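PDB 7ATP: synaptotagmin-1 from Arabidopsis thaliana, which plays an important role in maintaining plasma membrane integrity during freezing and osmotic stress, and is represented here by its first C2 domain. Local coordinates for residues 36-41 with 71-76; 8-13 with 62-67; 91-96 with 111-116. All coordinates share one frame; numbering follows the deposited sequence.

Interaction 1 (36-41 with 71-76)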
# COMPACT_ATOMS: atom_id res chain seq x y z
N LYS A 36 0.79 -5.55 3.14
CA LYS A 36 1.34 -6.75 3.76
C LYS A 36 2.86 -6.70 3.70
O LYS A 36 3.44 -6.35 2.67
CB LYS A 36 0.82 -7.99 3.05
CG LYS A 36 0.87 -9.28 3.85
CD LYS A 36 0.45 -10.47 2.98
CE LYS A 36 -0.89 -10.20 2.27
NZ LYS A 36 -1.29 -11.26 1.28
N LEU A 37 3.50 -7.05 4.81
CA LEU A 37 4.96 -7.17 4.85
C LEU A 37 5.35 -8.61 4.56
O LEU A 37 4.83 -9.53 5.20
CB LEU A 37 5.50 -6.73 6.20
CG LEU A 37 7.02 -6.85 6.36
CD1 LEU A 37 7.72 -6.11 5.22
CD2 LEU A 37 7.47 -6.32 7.72
N SER A 38 6.27 -8.81 3.61
CA SER A 38 6.66 -10.16 3.24
C SER A 38 7.30 -10.87 4.43
O SER A 38 7.81 -10.25 5.36
CB SER A 38 7.63 -10.13 2.06
OG SER A 38 8.88 -9.60 2.44
N GLU A 39 7.27 -12.20 4.37
CA GLU A 39 7.80 -13.05 5.45
C GLU A 39 7.11 -12.75 6.77
O GLU A 39 7.75 -12.50 7.79
CB GLU A 39 9.33 -12.90 5.60
CG GLU A 39 10.11 -12.43 4.37
CD GLU A 39 9.97 -13.36 3.18
OE1 GLU A 39 10.21 -12.90 2.05
OE2 GLU A 39 9.62 -14.55 3.38
N ASP A 40 5.78 -12.76 6.75
CA ASP A 40 5.04 -12.39 7.94
C ASP A 40 3.71 -13.15 7.98
O ASP A 40 3.17 -13.53 6.94
CB ASP A 40 4.77 -10.89 8.00
CG ASP A 40 4.63 -10.37 9.41
OD1 ASP A 40 5.29 -9.35 9.75
OD2 ASP A 40 3.88 -10.98 10.20
N LYS A 41 3.20 -13.34 9.20
CA LYS A 41 1.91 -13.98 9.42
C LYS A 41 1.01 -13.12 10.30
O LYS A 41 0.20 -13.64 11.06
CB LYS A 41 2.10 -15.37 10.04
CG LYS A 41 2.55 -16.43 9.06
CD LYS A 41 1.45 -16.78 8.06
CE LYS A 41 2.01 -17.38 6.78
NZ LYS A 41 2.90 -16.42 6.07
N THR A 71 15.80 -8.27 3.45
CA THR A 71 15.03 -9.41 2.97
C THR A 71 13.57 -9.05 2.72
O THR A 71 13.06 -9.28 1.62
CB THR A 71 15.09 -10.54 4.00
OG1 THR A 71 16.44 -10.71 4.45
CG2 THR A 71 14.58 -11.83 3.40
N GLN A 72 12.91 -8.48 3.72
CA GLN A 72 11.47 -8.31 3.66
C GLN A 72 11.09 -7.22 2.66
O GLN A 72 11.86 -6.31 2.36
CB GLN A 72 10.93 -8.01 5.06
CG GLN A 72 10.79 -9.26 5.92
CD GLN A 72 10.45 -8.95 7.37
OE1 GLN A 72 11.10 -8.12 8.00
NE2 GLN A 72 9.44 -9.64 7.90
N VAL A 73 9.87 -7.34 2.14
CA VAL A 73 9.35 -6.47 1.10
C VAL A 73 7.91 -6.12 1.43
O VAL A 73 7.15 -6.98 1.90
CB VAL A 73 9.46 -7.15 -0.28
CG1 VAL A 73 8.58 -6.46 -1.30
CG2 VAL A 73 10.90 -7.16 -0.74
N LEU A 74 7.52 -4.88 1.18
CA LEU A 74 6.15 -4.44 1.38
C LEU A 74 5.30 -4.70 0.14
O LEU A 74 5.72 -4.38 -0.97
CB LEU A 74 6.11 -2.96 1.73
CG LEU A 74 6.31 -2.74 3.22
CD1 LEU A 74 6.21 -1.27 3.54
CD2 LEU A 74 5.31 -3.54 4.03
N GLU A 75 4.11 -5.25 0.34
CA GLU A 75 3.17 -5.53 -0.73
C GLU A 75 1.96 -4.61 -0.55
O GLU A 75 1.29 -4.65 0.48
CB GLU A 75 2.75 -7.00 -0.69
CG GLU A 75 3.91 -7.98 -0.49
CD GLU A 75 3.47 -9.38 -0.04
OE1 GLU A 75 2.31 -9.52 0.43
OE2 GLU A 75 4.28 -10.34 -0.14
N PHE A 76 1.70 -3.76 -1.55
CA PHE A 76 0.56 -2.85 -1.56
C PHE A 76 -0.43 -3.33 -2.60
O PHE A 76 -0.09 -3.42 -3.78
CB PHE A 76 0.98 -1.42 -1.90
CG PHE A 76 1.91 -0.81 -0.89
CD1 PHE A 76 1.42 0.01 0.11
CD2 PHE A 76 3.26 -1.04 -0.96
CE1 PHE A 76 2.24 0.55 1.02
CE2 PHE A 76 4.11 -0.48 -0.04
CZ PHE A 76 3.60 0.32 0.96

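Interaction 2 (8-13 with 62-67)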
# COMPACT_ATOMS: atom_id res chain seq x y z
N GLY A 8 13.50 -3.83 14.30
CA GLY A 8 13.12 -2.46 14.01
C GLY A 8 11.68 -2.37 13.55
O GLY A 8 10.99 -3.38 13.35
N ILE A 9 11.21 -1.13 13.41
CA ILE A 9 9.86 -0.85 12.97
C ILE A 9 9.92 0.09 11.78
O ILE A 9 10.74 1.02 11.76
CB ILE A 9 9.00 -0.24 14.09
CG1 ILE A 9 9.01 -1.12 15.34
CG2 ILE A 9 7.58 -0.03 13.60
CD1 ILE A 9 7.96 -2.20 15.35
N VAL A 10 9.08 -0.16 10.79
CA VAL A 10 8.95 0.73 9.64
C VAL A 10 7.59 1.41 9.74
O VAL A 10 6.60 0.77 10.11
CB VAL A 10 9.12 -0.03 8.31
CG1 VAL A 10 8.18 -1.22 8.26
CG2 VAL A 10 8.90 0.91 7.13
N HIS A 11 7.56 2.69 9.44
CA HIS A 11 6.34 3.48 9.49
C HIS A 11 5.91 3.75 8.06
O HIS A 11 6.64 4.39 7.30
CB HIS A 11 6.56 4.76 10.29
CG HIS A 11 6.75 4.52 11.76
ND1 HIS A 11 7.92 4.01 12.29
CD2 HIS A 11 5.92 4.71 12.81
CE1 HIS A 11 7.80 3.90 13.61
NE2 HIS A 11 6.59 4.31 13.94
N VAL A 12 4.73 3.24 7.69
CA VAL A 12 4.21 3.35 6.34
C VAL A 12 3.06 4.33 6.36
O VAL A 12 2.11 4.15 7.13
CB VAL A 12 3.75 1.99 5.79
CG1 VAL A 12 3.53 2.08 4.30
CG2 VAL A 12 4.74 0.93 6.11
N LYS A 13 3.15 5.37 5.55
CA LYS A 13 2.04 6.28 5.32
C LYS A 13 1.54 6.03 3.91
O LYS A 13 2.31 6.15 2.94
CB LYS A 13 2.45 7.74 5.51
CG LYS A 13 1.29 8.70 5.28
CD LYS A 13 1.71 10.17 5.37
CE LYS A 13 1.94 10.61 6.81
NZ LYS A 13 2.81 11.84 6.93
N PHE A 62 0.55 3.27 9.05
CA PHE A 62 0.62 1.96 9.66
C PHE A 62 2.06 1.70 10.06
O PHE A 62 2.97 2.40 9.60
CB PHE A 62 0.11 0.89 8.69
CG PHE A 62 -1.25 1.20 8.15
CD1 PHE A 62 -2.38 0.67 8.74
CD2 PHE A 62 -1.40 2.07 7.08
CE1 PHE A 62 -3.67 0.99 8.26
CE2 PHE A 62 -2.66 2.40 6.60
CZ PHE A 62 -3.81 1.85 7.18
N LYS A 63 2.27 0.72 10.92
CA LYS A 63 3.60 0.34 11.36
C LYS A 63 3.73 -1.17 11.35
O LYS A 63 2.76 -1.89 11.63
CB LYS A 63 3.94 0.89 12.76
CG LYS A 63 3.33 0.10 13.91
CD LYS A 63 3.85 0.59 15.24
CE LYS A 63 3.74 2.10 15.32
NZ LYS A 63 2.94 2.52 16.49
N PHE A 64 4.94 -1.64 11.04
CA PHE A 64 5.23 -3.05 10.86
C PHE A 64 6.49 -3.45 11.61
O PHE A 64 7.51 -2.75 11.54
CB PHE A 64 5.43 -3.38 9.39
CG PHE A 64 4.23 -3.15 8.57
CD1 PHE A 64 4.01 -1.92 7.98
CD2 PHE A 64 3.31 -4.16 8.37
CE1 PHE A 64 2.90 -1.71 7.22
CE2 PHE A 64 2.20 -3.97 7.60
CZ PHE A 64 1.99 -2.74 7.03
N SER A 65 6.43 -4.60 12.28
CA SER A 65 7.58 -5.18 12.96
C SER A 65 8.55 -5.74 11.93
O SER A 65 8.25 -6.75 11.27
CB SER A 65 7.14 -6.27 13.93
OG SER A 65 7.33 -5.87 15.27
N VAL A 66 9.71 -5.11 11.80
CA VAL A 66 10.74 -5.58 10.88
C VAL A 66 11.56 -6.66 11.55
O VAL A 66 12.05 -6.49 12.68
CB VAL A 66 11.64 -4.42 10.42
CG1 VAL A 66 12.72 -4.93 9.48
CG2 VAL A 66 10.80 -3.36 9.75
N ARG A 67 11.72 -7.80 10.88
CA ARG A 67 12.66 -8.82 11.32
C ARG A 67 13.98 -8.77 10.56
O ARG A 67 15.04 -8.88 11.18
CB ARG A 67 12.01 -10.21 11.22
CG ARG A 67 11.06 -10.55 12.38
CD ARG A 67 9.62 -10.08 12.11
NE ARG A 67 8.81 -9.99 13.33
CZ ARG A 67 8.01 -10.95 13.80
NH1 ARG A 67 7.32 -10.75 14.91
NH2 ARG A 67 7.91 -12.10 13.15

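Interaction 3 (91-96 with 111-116)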
# COMPACT_ATOMS: atom_id res chain seq x y z
N GLY A 91 -5.06 -3.63 -8.84
CA GLY A 91 -3.65 -3.49 -9.12
C GLY A 91 -2.85 -3.54 -7.84
O GLY A 91 -3.39 -3.35 -6.75
N MET A 92 -1.55 -3.80 -7.96
CA MET A 92 -0.70 -3.93 -6.80
C MET A 92 0.71 -3.52 -7.19
O MET A 92 1.00 -3.24 -8.36
CB MET A 92 -0.75 -5.36 -6.25
CG MET A 92 -0.50 -6.45 -7.28
SD MET A 92 1.25 -6.74 -7.57
CE MET A 92 1.82 -7.01 -5.90
N ASN A 93 1.58 -3.47 -6.20
CA ASN A 93 3.01 -3.34 -6.42
C ASN A 93 3.71 -3.72 -5.12
O ASN A 93 3.07 -3.87 -4.08
CB ASN A 93 3.40 -1.93 -6.85
CG ASN A 93 4.67 -1.92 -7.63
OD1 ASN A 93 5.36 -2.93 -7.73
ND2 ASN A 93 5.00 -0.77 -8.20
N VAL A 94 5.02 -3.89 -5.21
CA VAL A 94 5.83 -4.18 -4.04
C VAL A 94 6.83 -3.05 -3.85
O VAL A 94 7.09 -2.26 -4.76
CB VAL A 94 6.57 -5.52 -4.14
CG1 VAL A 94 5.58 -6.64 -4.30
CG2 VAL A 94 7.55 -5.48 -5.29
N LEU A 95 7.38 -2.98 -2.64
CA LEU A 95 8.40 -1.99 -2.31
C LEU A 95 9.38 -2.64 -1.35
O LEU A 95 8.98 -3.12 -0.28
CB LEU A 95 7.76 -0.75 -1.69
CG LEU A 95 8.68 0.46 -1.49
CD1 LEU A 95 9.55 0.70 -2.72
CD2 LEU A 95 7.84 1.70 -1.17
N ALA A 96 10.66 -2.67 -1.74
CA ALA A 96 11.68 -3.39 -0.98
C ALA A 96 12.15 -2.55 0.19
O ALA A 96 12.39 -1.34 0.04
CB ALA A 96 12.85 -3.74 -1.89
N GLU A 111 3.70 2.34 -9.43
CA GLU A 111 2.74 2.09 -10.49
C GLU A 111 2.01 0.79 -10.18
O GLU A 111 2.61 -0.18 -9.71
CB GLU A 111 3.43 2.02 -11.85
CG GLU A 111 4.67 2.91 -12.00
CD GLU A 111 4.46 4.09 -12.96
OE1 GLU A 111 3.33 4.25 -13.47
OE2 GLU A 111 5.43 4.84 -13.19
N LEU A 112 0.71 0.77 -10.43
CA LEU A 112 -0.09 -0.41 -10.16
C LEU A 112 -0.05 -1.35 -11.35
O LEU A 112 -0.26 -0.93 -12.49
CB LEU A 112 -1.53 -0.03 -9.84
CG LEU A 112 -1.84 0.89 -8.65
CD1 LEU A 112 -3.33 1.11 -8.56
CD2 LEU A 112 -1.32 0.30 -7.35
N ARG A 113 0.23 -2.63 -11.09
CA ARG A 113 0.26 -3.65 -12.13
C ARG A 113 -0.57 -4.86 -11.72
O ARG A 113 -0.85 -5.08 -10.54
CB ARG A 113 1.68 -4.11 -12.47
CG ARG A 113 2.72 -3.88 -11.39
CD ARG A 113 3.77 -2.91 -11.90
NE ARG A 113 3.97 -3.07 -13.34
CZ ARG A 113 4.41 -2.11 -14.15
NH1 ARG A 113 4.71 -0.91 -13.66
NH2 ARG A 113 4.56 -2.34 -15.45
N LYS A 114 -0.93 -5.65 -12.74
CA LYS A 114 -1.74 -6.85 -12.54
C LYS A 114 -1.08 -7.81 -11.55
O LYS A 114 -1.71 -8.28 -10.60
CB LYS A 114 -1.99 -7.52 -13.89
CG LYS A 114 -3.07 -8.60 -13.90
CD LYS A 114 -3.41 -9.05 -15.33
CE LYS A 114 -3.92 -7.89 -16.19
NZ LYS A 114 -4.67 -8.34 -17.41
N THR A 115 0.19 -8.12 -11.78
CA THR A 115 0.99 -8.84 -10.80
C THR A 115 2.45 -8.49 -11.03
O THR A 115 2.83 -7.91 -12.06
CB THR A 115 0.77 -10.36 -10.88
OG1 THR A 115 -0.04 -10.68 -12.02
CG2 THR A 115 0.09 -10.87 -9.61
N LEU A 116 3.28 -8.83 -10.05
CA LEU A 116 4.68 -8.46 -10.03
C LEU A 116 5.47 -9.05 -11.19
O LEU A 116 5.78 -8.35 -12.16
CB LEU A 116 5.28 -8.91 -8.70
CG LEU A 116 4.27 -9.67 -7.83
CD1 LEU A 116 4.23 -11.16 -8.16
CD2 LEU A 116 4.53 -9.45 -6.35

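Interaction 1 (36-41 with 71-76)
The carboxamide of Gln72 is gripped at its NE2 by the turn that follows Leu37. NE2 donates to Ser38 O at 3.1 Å, with the acceptor 26° out of the amide plane. It also makes a weak bond to Glu39 O. Leu37 CD2 comes up to one face of this amide, 4.0 Å from Gln72 CD. OE1 is held by the backbone N-H groups of Arg67 and Asp68, so both ends of the amide fix its rotation. The Glu39 side chain runs past Gln72 in the opposite direction, and their CG atoms meet at 3.6 Å. The Glu75 side chain crosses the Lys36 chain at a slant, with its carboxylate beside the methylenes. Glu75 OE1 is 3.3 Å from Lys36 CD but 4.1 Å from Lys36 NZ, too far for a salt bridge.

The backbones pair antiparallel. Lys36 and Glu75 form a hydrogen-bonded pair, with Glu75 N to Lys36 O at 2.7 Å. Leu37 and Leu74 form the next, non-hydrogen-bonded pair. Leu37 CD1 meets Leu74 CD2 at 3.7 Å. Ser38 N then bonds to Val73 O. Ser38 OG sits between its own N and carbonyl carbon (chi1 69°), which turns it to accept from Val73 N. Val73 N to Ser38 OG measures only 2.5 Å, unusually short, so the exact length is doubtful.

The pairing joins strands 31-37 and 73-80 within one sheet of the C2 beta-sandwich. Strand 88-96 flanks 73-80 on its other side, where Val73 touches Val94. Leu74 packs on Val12 of the facing sheet.

Interaction 2 (8-13 with 62-67)
Lys63 lies beside His11 and Ile9 on the face of the sheet that also carries Ser65. Its CB touches Ile9 CG2 at 3.8 Å and is offset toward the rim over one face of the His11 imidazole. CG stands between the backbone N and the carbonyl carbon (chi1 79°), which sends the chain out alongside His11. CD passes Ile9 CG2 at 4.1 Å. CE reaches His11 NE2 at 3.9 Å. Lys63 NZ ends 4.8 Å from His11 NE2, without contact.

The other face is apolar. Val10 CG1 meets both Phe64 CB and Val66 CG2, each at 3.7 Å. Val12 CG2 presses on the edge of the Phe64 ring, 3.4 Å from CE1. Lys45 makes a cation-pi contact with this ring.

Between the faces the antiparallel strands 8-18 and 57-66 of the C2 sandwich are bonded through Val10 with Phe64 and Val12 with Phe62. Phe62 N to Val12 O is 2.6 Å. At the end of the pairing, Gly8 N to Val66 O is weak, while Val66 N to Gly8 O is normal.

The chemistry is that of an amphipathic strand pair: valines and Phe64 turn into the sandwich, whereas Lys63, His11 and Ser65 occupy the more polar face.

Interaction 3 (91-96 with 111-116)
This is an isolated antiparallel beta bridge, Met92 with Arg113, backed by a small apolar contact. It joins strand 88-96 to the loop that leaves strand 106-111. Arg113 N donates to Met92 O at 2.9 Å, in the carbonyl plane and nearly straight (172° at the hydrogen). Met92 N returns a bond to Arg113 O at 3.0 Å, less straight at 149°. The pairing goes no further as regular strand.

Next to the bridge the chains lie close. Gly91 has no side chain, and its CA faces Leu112 CB at 4.1 Å. At its phi of 134° there is no room for a CB beside Leu112 CB or the carbonyl before it, so the close approach depends on glycine. Leu112 continues inward to Val78 and Leu20.

In the C2 beta-sandwich, strands 88-96 and 106-111 are the outermost strands of different sheets. The bridge therefore links the edge strand of one sheet to the loop leaving the edge strand of the other. Strand 88-96 is bonded to 73-80 on its inner side, with Gly91 paired to Val78. A backbone hydrogen bond between Leu112 and Gly130 ties the loop to the chain just before strand 131-140.

Beyond the bridge the contact is made by side-chain ends. Met92 starts away from the loop but curls back through bends at its second and third torsions. Its SD lies 3.9 Å from Thr115 CA, and its CE reaches Leu116 CD2 at 3.7 Å. The same Leu116 CD2 touches Val94 CG1 at 3.6 Å, the two side chains crossing at about a right angle. On the other side of the strand, Asn93 points toward Glu111, where ND2 lies 2.9 Å from Glu111 O. Asn93 OD1 accepts from Val94 N at 2.7 Å, with the donor above the amide plane.

Overall arrangement
Interactions 1 and 2 have centres 10 Å apart and touch. Phe76 CZ packs on Val12 CG1 at 3.8 Å between the two sheets, and Leu37 CD2 lies 3.7 Å from Ser65 O. Interactions 1 and 3 both reach the same sheet, through neighbouring strands 73-80 and 88-96, their centres 13 Å apart. Leu74 N to Leu95 O at 2.7 Å links these strands. Interactions 2 and 3 do not touch; their centres are 19 Å apart and their nearest atoms about 7 Å. Interactions 1 and 2 lie away from the predicted calcium sites. In interaction 3, residue Gly91 lies about 13 Å from a bound calcium ion and about 10 Å from the side chain of Asp80, a probable calcium ligand.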